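PDB 6O38: acinetobacter secreted protease CpaA from Acinetobacter nosocomialis M2, which acts as a secreted zinc metalloprotease, probably of the StcE-like type, and binds its chaperone CpaB, probably before export by the type II secretion system. Local coordinates for residues A[195-201]-A[218-224]; A[244-248]-A[259-263]; A[50-54]-A[74-78]; A[2-7]-A[20-26]; A[382-388]-A[461-465]. One frame throughout, in Å; residues are numbered along the deposited sequence.

How the contacts relate
Along the chain the contacts follow in the order 4, 3, 1, 2, 5. Contacts 4 and 3 lie in the N-terminal beta-sandwich region with centres 14 Å apart, and meet where strands 22-27 and 47-52 run side by side. Contacts 1 and 2, their centres 12 Å apart, belong to a later sandwich region and join through a small sheet in which strands 223-224 and 246-248 are neighbours. Between the two pairs, centres are 49 to 54 Å apart. Contact 5, its centre 44 to 60 Å from those of the others, stands in the metalloprotease region, beside strand 457-462. Two pairs of contacts therefore belong to two separate sandwich regions, while the fifth lies in the protease part.

Contact 1. Residues A[195-201]-A[218-224]; sequences NVQQIGT and GNWVSNF
Asn219 OD1 lies before the short, weakly bonded helical turn of about 196-199 and accepts a hydrogen bond from Gln197 N at 2.7 Å. The N-H points at it with an angle of 153°, and the donor sits nearly along the C=O axis, at 178°. Val196 N is also close to Asn219 OD1, at 3.1 Å, but its angle is too poor for a second bond. With CG anti to the backbone N (chi1 165°), Asn219 swings its amide out of the loop and up to the helix start. The other end of that amide, Asn219 ND2, comes to 3.5 Å from Asn195 CB and makes a weak hydrogen bond to Ala214 O.

Beyond this polar end the contact turns apolar. One branch of Val196 does double duty: Val196 CG2 touches Val221 CG2 at 3.6 Å and also reaches Phe224 CD1 at 3.9 Å. The Phe224 ring is met at its edge, near its plane, by one group from the helical turn and one from the residue that follows it. Ile199 CD1 approaches Phe224 CE1 to 3.6 Å, while Gly200 O lies 3.7 Å from Phe224 CD1. Gly200 has positive phi and leads the chain out of the helix toward Thr201, whose CB rests 3.3 Å from Asn223 O.

The cluster is closed from strand 210-215, where Phe215 packs on Val196 and Val221 and Ile213 packs on Phe224. Strand 223-224 then continues into the small sheet, where Lys247 of the parallel strand 246-248 is backbone hydrogen-bonded to both Ser222 O and Phe224 N.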
# COMPACT_ATOMS: atom_id res chain seq x y z
N ASN A 195 22.97 -16.63 5.75
CA ASN A 195 22.92 -17.65 4.72
C ASN A 195 22.47 -18.96 5.35
O ASN A 195 23.02 -19.37 6.37
CB ASN A 195 24.28 -17.81 4.03
CG ASN A 195 24.71 -16.56 3.29
OD1 ASN A 195 23.89 -15.88 2.68
ND2 ASN A 195 26.00 -16.25 3.35
N VAL A 196 21.47 -19.60 4.74
CA VAL A 196 20.88 -20.79 5.34
C VAL A 196 21.90 -21.91 5.49
O VAL A 196 21.71 -22.80 6.33
CB VAL A 196 19.66 -21.25 4.51
CG1 VAL A 196 20.10 -21.95 3.23
CG2 VAL A 196 18.75 -22.14 5.34
N GLN A 197 22.98 -21.89 4.71
CA GLN A 197 24.04 -22.88 4.89
C GLN A 197 24.75 -22.72 6.23
O GLN A 197 25.32 -23.70 6.73
CB GLN A 197 25.06 -22.76 3.75
CG GLN A 197 25.95 -21.53 3.84
CD GLN A 197 26.89 -21.39 2.65
OE1 GLN A 197 27.30 -22.38 2.05
NE2 GLN A 197 27.24 -20.15 2.32
N GLN A 198 24.71 -21.53 6.82
CA GLN A 198 25.35 -21.30 8.11
C GLN A 198 24.54 -21.87 9.27
O GLN A 198 25.12 -22.28 10.28
CB GLN A 198 25.59 -19.80 8.32
CG GLN A 198 26.49 -19.17 7.27
CD GLN A 198 26.52 -17.66 7.36
OE1 GLN A 198 25.70 -17.05 8.07
NE2 GLN A 198 27.45 -17.03 6.65
N ILE A 199 23.21 -21.89 9.14
CA ILE A 199 22.34 -22.27 10.25
C ILE A 199 21.63 -23.60 10.03
O ILE A 199 21.01 -24.12 10.97
CB ILE A 199 21.30 -21.17 10.54
CG1 ILE A 199 20.44 -20.91 9.30
CG2 ILE A 199 21.98 -19.89 10.98
CD1 ILE A 199 19.29 -19.96 9.54
N GLY A 200 21.71 -24.17 8.83
CA GLY A 200 21.08 -25.45 8.58
C GLY A 200 19.58 -25.34 8.36
O GLY A 200 19.07 -24.32 7.89
N THR A 201 18.87 -26.40 8.72
CA THR A 201 17.44 -26.53 8.46
C THR A 201 16.57 -25.91 9.54
O THR A 201 15.34 -26.08 9.50
CB THR A 201 17.07 -28.01 8.29
OG1 THR A 201 17.45 -28.73 9.47
CG2 THR A 201 17.78 -28.60 7.08
N GLY A 218 24.64 -23.40 -3.99
CA GLY A 218 25.72 -23.54 -3.04
C GLY A 218 25.40 -23.07 -1.64
O GLY A 218 26.26 -23.14 -0.76
N ASN A 219 24.17 -22.60 -1.41
CA ASN A 219 23.72 -22.15 -0.09
C ASN A 219 22.23 -22.49 -0.01
O ASN A 219 21.37 -21.67 -0.36
CB ASN A 219 23.98 -20.66 0.10
CG ASN A 219 23.23 -20.07 1.28
OD1 ASN A 219 23.14 -20.67 2.34
ND2 ASN A 219 22.69 -18.87 1.08
N TRP A 220 21.93 -23.69 0.49
CA TRP A 220 20.60 -24.25 0.27
C TRP A 220 20.39 -25.45 1.18
O TRP A 220 21.31 -26.24 1.40
CB TRP A 220 20.44 -24.67 -1.20
CG TRP A 220 19.09 -25.24 -1.55
CD1 TRP A 220 18.01 -24.55 -2.03
CD2 TRP A 220 18.69 -26.61 -1.45
NE1 TRP A 220 16.96 -25.42 -2.23
CE2 TRP A 220 17.35 -26.68 -1.88
CE3 TRP A 220 19.33 -27.78 -1.03
CZ2 TRP A 220 16.64 -27.88 -1.91
CZ3 TRP A 220 18.62 -28.97 -1.06
CH2 TRP A 220 17.29 -29.01 -1.50
N VAL A 221 19.17 -25.57 1.70
CA VAL A 221 18.71 -26.76 2.40
C VAL A 221 17.33 -27.10 1.86
O VAL A 221 16.68 -26.30 1.18
CB VAL A 221 18.67 -26.57 3.93
CG1 VAL A 221 20.07 -26.35 4.49
CG2 VAL A 221 17.75 -25.43 4.30
N SER A 222 16.87 -28.32 2.17
CA SER A 222 15.62 -28.80 1.59
C SER A 222 14.40 -28.29 2.33
O SER A 222 13.32 -28.17 1.74
CB SER A 222 15.61 -30.33 1.56
OG SER A 222 15.13 -30.84 2.79
N ASN A 223 14.53 -27.99 3.62
CA ASN A 223 13.41 -27.50 4.41
C ASN A 223 13.94 -26.68 5.57
O ASN A 223 15.10 -26.83 5.98
CB ASN A 223 12.53 -28.66 4.91
CG ASN A 223 13.25 -29.56 5.89
OD1 ASN A 223 13.08 -29.43 7.10
ND2 ASN A 223 14.06 -30.47 5.37
N PHE A 224 13.09 -25.81 6.09
CA PHE A 224 13.49 -24.85 7.11
C PHE A 224 12.36 -24.65 8.10
O PHE A 224 11.19 -24.53 7.71
CB PHE A 224 13.90 -23.52 6.48
CG PHE A 224 14.44 -22.52 7.47
CD1 PHE A 224 15.76 -22.58 7.87
CD2 PHE A 224 13.63 -21.53 7.98
CE1 PHE A 224 16.26 -21.67 8.77
CE2 PHE A 224 14.13 -20.61 8.89
CZ PHE A 224 15.45 -20.69 9.29

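Contact 2. Residues A[244-248]-A[259-263]; sequences WSAKI and LTLKT
Leu259 meets Ile248 at the loop end of a beta hairpin, next to the connection 249-258, its carbonyl O accepting the Ile248 N-H at 2.8 Å. The two side chains run roughly perpendicular, with Leu259 CB 3.8 Å from Ile248 CB. Thr260 follows in a non-hydrogen-bonded antiparallel pair with Lys247, the two side chains sharing one face. Its methyl is trans to the amide nitrogen (chi1 -62° for OG1), which leaves Thr260 CG2 4.0 Å from Ser245 CB. Leu261 forms the hydrogen-bonded pair with Ala246: Leu261 N donates to Ala246 O, at a modelled length too short to be taken literally, and Leu261 O receives Ala246 N at 2.9 Å. Both side chains lie on the other face of the sheet, where Leu261 CB and Ala246 CB stand 4.4 Å apart. At Lys262 the CA-CB bond points away from the partner strand, yet Lys262 CG still lies 3.4 Å from Ser245 OG. Bends at chi3 and chi4 leave Lys262 NZ in a salt bridge with Asp265.

Tyr267 of strand 266-272 packs on Ile248, Leu259 and Leu261, and its hydroxyl hydrogen-bonds Thr260 O. Ile238 of strand 235-240 and Phe215 of strand 210-215 also contribute to this sandwich interior.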
# COMPACT_ATOMS: atom_id res chain seq x y z
N TRP A 244 16.77 -24.93 -7.27
CA TRP A 244 15.85 -25.96 -6.79
C TRP A 244 15.03 -25.43 -5.62
O TRP A 244 15.55 -24.74 -4.74
CB TRP A 244 16.61 -27.22 -6.38
CG TRP A 244 17.40 -27.79 -7.51
CD1 TRP A 244 18.74 -27.65 -7.74
CD2 TRP A 244 16.89 -28.57 -8.60
NE1 TRP A 244 19.10 -28.30 -8.89
CE2 TRP A 244 17.98 -28.88 -9.44
CE3 TRP A 244 15.62 -29.04 -8.95
CZ2 TRP A 244 17.84 -29.64 -10.60
CZ3 TRP A 244 15.49 -29.80 -10.10
CH2 TRP A 244 16.59 -30.09 -10.91
N SER A 245 13.74 -25.76 -5.63
CA SER A 245 12.82 -25.28 -4.62
C SER A 245 13.16 -25.85 -3.24
O SER A 245 13.85 -26.86 -3.10
CB SER A 245 11.38 -25.64 -4.98
OG SER A 245 11.03 -25.11 -6.25
N ALA A 246 12.65 -25.17 -2.21
CA ALA A 246 12.75 -25.64 -0.84
C ALA A 246 11.42 -25.38 -0.16
O ALA A 246 10.60 -24.59 -0.64
CB ALA A 246 13.90 -24.94 -0.08
N LYS A 247 11.21 -26.05 0.97
CA LYS A 247 9.94 -25.99 1.68
C LYS A 247 10.13 -25.29 3.02
O LYS A 247 11.02 -25.65 3.79
CB LYS A 247 9.36 -27.39 1.88
CG LYS A 247 8.10 -27.44 2.73
CD LYS A 247 7.64 -28.88 2.92
CE LYS A 247 6.29 -28.93 3.62
NZ LYS A 247 5.68 -30.29 3.57
N ILE A 248 9.30 -24.29 3.29
CA ILE A 248 9.22 -23.69 4.62
C ILE A 248 8.19 -24.46 5.43
O ILE A 248 7.00 -24.49 5.07
CB ILE A 248 8.86 -22.20 4.54
CG1 ILE A 248 9.91 -21.43 3.74
CG2 ILE A 248 8.73 -21.61 5.94
CD1 ILE A 248 9.48 -20.03 3.35
N LEU A 259 3.93 -23.46 1.66
CA LEU A 259 5.03 -22.50 1.76
C LEU A 259 6.26 -23.03 1.02
O LEU A 259 7.31 -23.30 1.61
CB LEU A 259 5.34 -22.21 3.23
CG LEU A 259 4.15 -21.88 4.12
CD1 LEU A 259 4.61 -21.66 5.56
CD2 LEU A 259 3.41 -20.66 3.61
N THR A 260 6.13 -23.17 -0.29
CA THR A 260 7.23 -23.63 -1.13
C THR A 260 8.06 -22.43 -1.57
O THR A 260 7.52 -21.42 -2.03
CB THR A 260 6.71 -24.40 -2.35
OG1 THR A 260 6.01 -25.57 -1.91
CG2 THR A 260 7.86 -24.81 -3.25
N LEU A 261 9.38 -22.55 -1.44
CA LEU A 261 10.32 -21.47 -1.72
C LEU A 261 10.99 -21.75 -3.06
O LEU A 261 11.93 -22.55 -3.14
CB LEU A 261 11.34 -21.35 -0.59
CG LEU A 261 12.33 -20.19 -0.66
CD1 LEU A 261 11.63 -18.86 -0.41
CD2 LEU A 261 13.46 -20.41 0.33
N LYS A 262 10.52 -21.08 -4.11
CA LYS A 262 11.05 -21.26 -5.45
C LYS A 262 12.04 -20.15 -5.78
O LYS A 262 12.30 -19.24 -4.98
CB LYS A 262 9.92 -21.31 -6.47
CG LYS A 262 8.90 -22.41 -6.24
CD LYS A 262 7.81 -22.39 -7.30
CE LYS A 262 7.06 -21.06 -7.28
NZ LYS A 262 6.54 -20.72 -5.93
N THR A 263 12.61 -20.23 -6.98
CA THR A 263 13.54 -19.21 -7.45
C THR A 263 12.86 -17.85 -7.50
O THR A 263 11.82 -17.68 -8.13
CB THR A 263 14.08 -19.58 -8.83
OG1 THR A 263 14.56 -20.93 -8.82
CG2 THR A 263 15.21 -18.64 -9.24

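Contact 3. Residues A[50-54]-A[74-78]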
# COMPACT_ATOMS: atom_id res chain seq x y z
N ILE A 50 22.27 22.69 5.03
CA ILE A 50 20.92 23.19 4.78
C ILE A 50 20.36 23.73 6.09
O ILE A 50 20.27 23.00 7.09
CB ILE A 50 20.00 22.10 4.21
CG1 ILE A 50 20.60 21.52 2.93
CG2 ILE A 50 18.61 22.66 3.94
CD1 ILE A 50 19.79 20.39 2.33
N ARG A 51 19.99 25.01 6.09
CA ARG A 51 19.35 25.65 7.23
C ARG A 51 17.97 26.14 6.81
O ARG A 51 17.72 26.43 5.64
CB ARG A 51 20.17 26.83 7.76
CG ARG A 51 21.50 26.43 8.40
CD ARG A 51 22.22 27.66 8.93
NE ARG A 51 23.49 27.32 9.58
CZ ARG A 51 24.31 28.21 10.11
NH1 ARG A 51 25.44 27.81 10.68
NH2 ARG A 51 24.01 29.50 10.08
N SER A 52 17.07 26.25 7.79
CA SER A 52 15.71 26.68 7.51
C SER A 52 15.16 27.47 8.69
O SER A 52 15.22 27.01 9.83
CB SER A 52 14.79 25.49 7.21
OG SER A 52 13.45 25.91 7.03
N SER A 53 14.64 28.66 8.40
CA SER A 53 13.89 29.45 9.38
C SER A 53 12.48 29.76 8.89
O SER A 53 11.80 30.60 9.48
CB SER A 53 14.63 30.75 9.70
OG SER A 53 14.72 31.59 8.56
N ALA A 54 12.03 29.09 7.82
CA ALA A 54 10.73 29.36 7.24
C ALA A 54 9.63 28.67 8.03
O ALA A 54 9.83 27.63 8.65
CB ALA A 54 10.69 28.90 5.78
N ILE A 74 12.35 18.89 6.62
CA ILE A 74 13.12 20.04 7.08
C ILE A 74 12.16 21.03 7.73
O ILE A 74 11.22 21.51 7.08
CB ILE A 74 13.89 20.69 5.93
CG1 ILE A 74 14.92 19.72 5.35
CG2 ILE A 74 14.57 21.96 6.40
CD1 ILE A 74 15.73 20.29 4.21
N ASN A 75 12.39 21.33 9.00
CA ASN A 75 11.56 22.27 9.75
C ASN A 75 12.38 23.50 10.12
O ASN A 75 13.60 23.55 9.95
CB ASN A 75 10.99 21.61 11.00
CG ASN A 75 10.09 20.43 10.68
OD1 ASN A 75 8.94 20.60 10.27
ND2 ASN A 75 10.61 19.22 10.87
N SER A 76 11.68 24.51 10.65
CA SER A 76 12.33 25.73 11.09
C SER A 76 13.25 25.43 12.27
O SER A 76 12.80 24.90 13.30
CB SER A 76 11.29 26.78 11.47
OG SER A 76 11.90 27.98 11.91
N GLY A 77 14.53 25.76 12.13
CA GLY A 77 15.52 25.50 13.16
C GLY A 77 16.40 24.31 12.89
O GLY A 77 17.38 24.11 13.62
N ASP A 78 16.10 23.51 11.87
CA ASP A 78 16.92 22.36 11.53
C ASP A 78 18.18 22.79 10.80
O ASP A 78 18.20 23.76 10.05
CB ASP A 78 16.13 21.37 10.66
CG ASP A 78 15.19 20.50 11.47
OD1 ASP A 78 15.49 20.23 12.65
OD2 ASP A 78 14.15 20.07 10.92
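Ile74 packs against Ile50 and Ser52 just ahead of a type II beta turn, Asn75 to Asp78, which links strands 71-74 and 79-85 of the first sandwich region. From Ile74 CB the chain divides. The CG2 branch, on the side opposite the amide nitrogen, lies 3.6 Å from Ser52 CB. The other branch has CG1 beside the backbone N (chi1 -63°) and carries CD1 to Ile50 CG2, 3.7 Å away, so that the two isoleucines stand across each other. Leu60 of strand 58-61 packs on both of them.

Past this apolar patch the turn docks on the end of strand 47-52 through its backbone. Gly77 N donates an almost straight bond (177°) to Ser52 O at 2.7 Å, and Ser76 CA-H also leans on that oxygen. Ser76 spans the edge of the contact: its CB is 3.3 Å from Ala54 O and its OG 3.5 Å from Ser53 CA. Within the turn, Asp78 N closes back on Asn75 O at 3.2 Å. Asp78 OD2, which also hydrogen-bonds Thr115 OG1, receives Asn75 N at 2.9 Å on its anti side, 27° out of the carboxylate plane.

Contact 4. Residues A[2-7]-A[20-26]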
# COMPACT_ATOMS: atom_id res chain seq x y z
N ALA A 2 32.83 30.07 3.75
CA ALA A 2 31.55 29.44 3.46
C ALA A 2 30.72 30.29 2.51
O ALA A 2 30.67 31.52 2.64
CB ALA A 2 30.78 29.17 4.75
N THR A 3 30.06 29.64 1.56
CA THR A 3 29.23 30.32 0.57
C THR A 3 27.76 30.17 0.95
O THR A 3 27.29 29.06 1.23
CB THR A 3 29.47 29.75 -0.83
OG1 THR A 3 30.86 29.87 -1.16
CG2 THR A 3 28.64 30.49 -1.86
N VAL A 4 27.04 31.29 0.96
CA VAL A 4 25.64 31.32 1.36
C VAL A 4 24.78 31.43 0.10
O VAL A 4 24.97 32.35 -0.70
CB VAL A 4 25.35 32.48 2.32
CG1 VAL A 4 23.94 32.37 2.88
CG2 VAL A 4 26.38 32.51 3.44
N LEU A 5 23.85 30.50 -0.06
CA LEU A 5 22.92 30.50 -1.17
C LEU A 5 21.50 30.32 -0.64
O LEU A 5 21.29 30.04 0.54
CB LEU A 5 23.25 29.40 -2.19
CG LEU A 5 23.65 29.86 -3.59
CD1 LEU A 5 24.88 30.76 -3.53
CD2 LEU A 5 23.90 28.67 -4.50
N SER A 6 20.52 30.49 -1.53
CA SER A 6 19.12 30.44 -1.16
C SER A 6 18.30 30.24 -2.42
O SER A 6 18.82 30.42 -3.53
CB SER A 6 18.69 31.72 -0.43
OG SER A 6 18.86 32.86 -1.26
N PRO A 7 17.03 29.84 -2.29
CA PRO A 7 16.19 29.67 -3.50
C PRO A 7 16.14 30.89 -4.41
O PRO A 7 16.30 30.75 -5.62
CB PRO A 7 14.81 29.34 -2.90
CG PRO A 7 15.13 28.63 -1.64
CD PRO A 7 16.36 29.30 -1.09
N TYR A 20 30.68 24.03 -5.51
CA TYR A 20 31.10 24.73 -4.30
C TYR A 20 31.76 23.75 -3.35
O TYR A 20 31.22 22.66 -3.10
CB TYR A 20 29.92 25.42 -3.62
CG TYR A 20 29.23 26.46 -4.47
CD1 TYR A 20 29.71 27.76 -4.54
CD2 TYR A 20 28.09 26.15 -5.20
CE1 TYR A 20 29.09 28.72 -5.31
CE2 TYR A 20 27.45 27.10 -5.98
CZ TYR A 20 27.96 28.38 -6.03
OH TYR A 20 27.33 29.33 -6.80
N SER A 21 32.93 24.12 -2.82
CA SER A 21 33.62 23.27 -1.86
C SER A 21 32.98 23.34 -0.48
O SER A 21 33.08 22.38 0.30
CB SER A 21 35.09 23.66 -1.77
OG SER A 21 35.78 22.87 -0.82
N ASP A 22 32.32 24.46 -0.15
CA ASP A 22 31.67 24.63 1.15
C ASP A 22 30.46 25.52 0.92
O ASP A 22 30.59 26.75 0.86
CB ASP A 22 32.63 25.22 2.17
CG ASP A 22 32.08 25.18 3.58
OD1 ASP A 22 31.04 24.51 3.80
OD2 ASP A 22 32.68 25.81 4.47
N LEU A 23 29.28 24.90 0.80
CA LEU A 23 28.06 25.60 0.45
C LEU A 23 27.07 25.56 1.60
O LEU A 23 27.00 24.58 2.35
CB LEU A 23 27.43 24.99 -0.81
CG LEU A 23 26.15 25.62 -1.36
CD1 LEU A 23 26.33 27.12 -1.57
CD2 LEU A 23 25.76 24.95 -2.67
N GLU A 24 26.30 26.64 1.74
CA GLU A 24 25.27 26.75 2.77
C GLU A 24 23.98 27.23 2.11
O GLU A 24 23.91 28.36 1.63
CB GLU A 24 25.70 27.71 3.88
CG GLU A 24 24.81 27.68 5.10
CD GLU A 24 25.47 28.28 6.33
OE1 GLU A 24 26.02 29.39 6.22
OE2 GLU A 24 25.46 27.62 7.39
N PHE A 25 22.97 26.36 2.09
CA PHE A 25 21.68 26.65 1.47
C PHE A 25 20.68 26.99 2.56
O PHE A 25 20.36 26.14 3.40
CB PHE A 25 21.21 25.46 0.64
CG PHE A 25 20.11 25.79 -0.32
CD1 PHE A 25 20.39 26.37 -1.55
CD2 PHE A 25 18.79 25.49 -0.01
CE1 PHE A 25 19.37 26.67 -2.44
CE2 PHE A 25 17.77 25.79 -0.90
CZ PHE A 25 18.06 26.37 -2.12
N SER A 26 20.17 28.22 2.54
CA SER A 26 19.30 28.73 3.60
C SER A 26 17.89 28.94 3.08
O SER A 26 17.69 29.43 1.96
CB SER A 26 19.85 30.05 4.16
OG SER A 26 21.12 29.86 4.76
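Leu5 N donates to Glu24 O at 2.7 Å, and Glu24 N in turn donates to Thr3 O, likewise at 2.7 Å. Flanking them, Thr3 N reaches Asp22 O at 3.0 Å and Ser26 N reaches Leu5 O at 2.9 Å. This is the ladder of a parallel pair, strand 3-5 with strand 22-26, their axes 28° apart. It belongs to the first StcE-type beta-sandwich region, where strand 22-27 also pairs with strand 47-52.

Side chains fall on two faces. Val4 and Glu24 run alongside one another, and the Glu24 carboxylate has its salt-bridge partner in Arg51 of strand 47-52. On the other face, Leu5 CB touches Leu23 CD1 at 3.9 Å. That methyl also stands over one face of the Tyr20 ring, toward its rim. Thr3 lies crosswise to Tyr20, its methyl CG2 coming within 3.9 Å of Tyr20 CE1. At the end of the ladder Phe25 takes Ser6 CA over one ring face, and Pro7 CD meets Phe25 CZ at 3.5 Å.

Thus backbone amides set the alignment of the N-terminal strand, while the hydrophobic contacts gather on the Leu23 and Phe25 side. The charge of Glu24 stays on the opposite face, where Arg51 probably neutralises it.

Contact 5. Residues A[382-388]-A[461-465]; sequences SPEVNSI and QGNEP
Ser382 is the N-cap of helix 383-389 and docks it on strand 457-462 near Gln461 and Gly462, in the metalloprotease region. Its backbone N donates to Gln461 O at 2.8 Å. The hydroxyl, trans to that nitrogen (chi1 176°), turns back to accept a weak capping bond from Glu384 N at 3.3 Å.

Val385 then lies against the strand with both branches. Val385 CG2 lies 3.4 Å from Gly462 C, while Val385 CG1 is 3.6 Å from Gln461 NE2, the two side chains being nearly perpendicular. That amide nitrogen is held by Ser381 OG and Ala394 O. Farther along the helix, Ile388 CD1 meets the amide of Asn463, 3.4 Å from ND2. Asn463 CB in turn lies 3.7 Å from Glu384 OE1, with the carboxylate and amide planes 83° apart.

Two like charges come near each other here, Glu384 OE1 and Glu464 OE2 being 4.2 Å apart. Glu464 OE2 is also bound by Tyr460 OH and by a salt bridge to Lys427, which should stabilise its negative charge and temper the repulsion. Polar grip therefore rests chiefly on the Ser382 backbone; Val385 and Ile388 pack their methyls on backbone and amide groups, with Ile488 also on Val385 and Asn463.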
# COMPACT_ATOMS: atom_id res chain seq x y z
N SER A 382 -24.35 10.74 -13.54
CA SER A 382 -25.17 11.88 -13.90
C SER A 382 -24.64 12.55 -15.17
O SER A 382 -23.43 12.60 -15.38
CB SER A 382 -25.19 12.90 -12.75
OG SER A 382 -25.92 14.06 -13.11
N PRO A 383 -25.53 13.04 -16.04
CA PRO A 383 -25.06 13.81 -17.20
C PRO A 383 -24.23 15.02 -16.82
O PRO A 383 -23.34 15.42 -17.59
CB PRO A 383 -26.36 14.21 -17.91
CG PRO A 383 -27.38 13.22 -17.44
CD PRO A 383 -26.99 12.87 -16.04
N GLU A 384 -24.50 15.63 -15.66
CA GLU A 384 -23.66 16.72 -15.19
C GLU A 384 -22.22 16.26 -14.99
O GLU A 384 -21.28 17.01 -15.29
CB GLU A 384 -24.22 17.30 -13.89
CG GLU A 384 -25.43 18.20 -14.08
CD GLU A 384 -25.99 18.73 -12.78
OE1 GLU A 384 -25.71 18.12 -11.72
OE2 GLU A 384 -26.69 19.76 -12.80
N VAL A 385 -22.03 15.04 -14.49
CA VAL A 385 -20.67 14.52 -14.32
C VAL A 385 -20.03 14.26 -15.68
O VAL A 385 -18.84 14.55 -15.88
CB VAL A 385 -20.70 13.24 -13.46
CG1 VAL A 385 -19.32 12.60 -13.40
CG2 VAL A 385 -21.19 13.57 -12.06
N ASN A 386 -20.79 13.71 -16.63
CA ASN A 386 -20.23 13.43 -17.95
C ASN A 386 -19.79 14.71 -18.65
O ASN A 386 -18.78 14.72 -19.36
CB ASN A 386 -21.25 12.67 -18.81
CG ASN A 386 -21.69 11.37 -18.18
OD1 ASN A 386 -21.10 10.90 -17.20
ND2 ASN A 386 -22.72 10.76 -18.74
N SER A 387 -20.54 15.80 -18.46
CA SER A 387 -20.16 17.06 -19.08
C SER A 387 -18.85 17.59 -18.51
O SER A 387 -18.08 18.23 -19.23
CB SER A 387 -21.28 18.09 -18.89
OG SER A 387 -22.49 17.63 -19.45
N ILE A 388 -18.59 17.35 -17.22
CA ILE A 388 -17.38 17.86 -16.59
C ILE A 388 -16.19 16.97 -16.89
O ILE A 388 -15.12 17.44 -17.29
CB ILE A 388 -17.61 18.02 -15.07
CG1 ILE A 388 -18.62 19.13 -14.80
CG2 ILE A 388 -16.29 18.30 -14.36
CD1 ILE A 388 -19.27 19.04 -13.43
N GLN A 461 -23.10 8.16 -9.31
CA GLN A 461 -22.05 9.17 -9.35
C GLN A 461 -22.66 10.46 -9.89
O GLN A 461 -22.97 10.55 -11.08
CB GLN A 461 -20.88 8.70 -10.21
CG GLN A 461 -19.84 9.76 -10.50
CD GLN A 461 -18.64 9.21 -11.24
OE1 GLN A 461 -17.64 8.82 -10.63
NE2 GLN A 461 -18.72 9.16 -12.57
N GLY A 462 -22.83 11.45 -9.01
CA GLY A 462 -23.52 12.67 -9.36
C GLY A 462 -22.69 13.91 -9.06
O GLY A 462 -21.56 13.82 -8.57
N ASN A 463 -23.27 15.06 -9.39
CA ASN A 463 -22.63 16.35 -9.16
C ASN A 463 -23.46 17.25 -8.24
O ASN A 463 -23.14 18.43 -8.08
CB ASN A 463 -22.37 17.06 -10.50
CG ASN A 463 -21.38 18.20 -10.38
OD1 ASN A 463 -20.38 18.10 -9.66
ND2 ASN A 463 -21.65 19.30 -11.07
N GLU A 464 -24.52 16.72 -7.64
CA GLU A 464 -25.32 17.50 -6.71
C GLU A 464 -24.55 17.74 -5.42
O GLU A 464 -23.72 16.92 -5.01
CB GLU A 464 -26.64 16.78 -6.41
CG GLU A 464 -27.47 16.42 -7.63
CD GLU A 464 -26.98 15.17 -8.34
OE1 GLU A 464 -26.18 14.42 -7.74
OE2 GLU A 464 -27.38 14.94 -9.50
N PRO A 465 -24.79 18.87 -4.75
CA PRO A 465 -24.13 19.11 -3.46
C PRO A 465 -24.72 18.24 -2.37
O PRO A 465 -25.94 18.12 -2.24
CB PRO A 465 -24.39 20.60 -3.21
CG PRO A 465 -25.65 20.89 -3.96
CD PRO A 465 -25.60 20.03 -5.19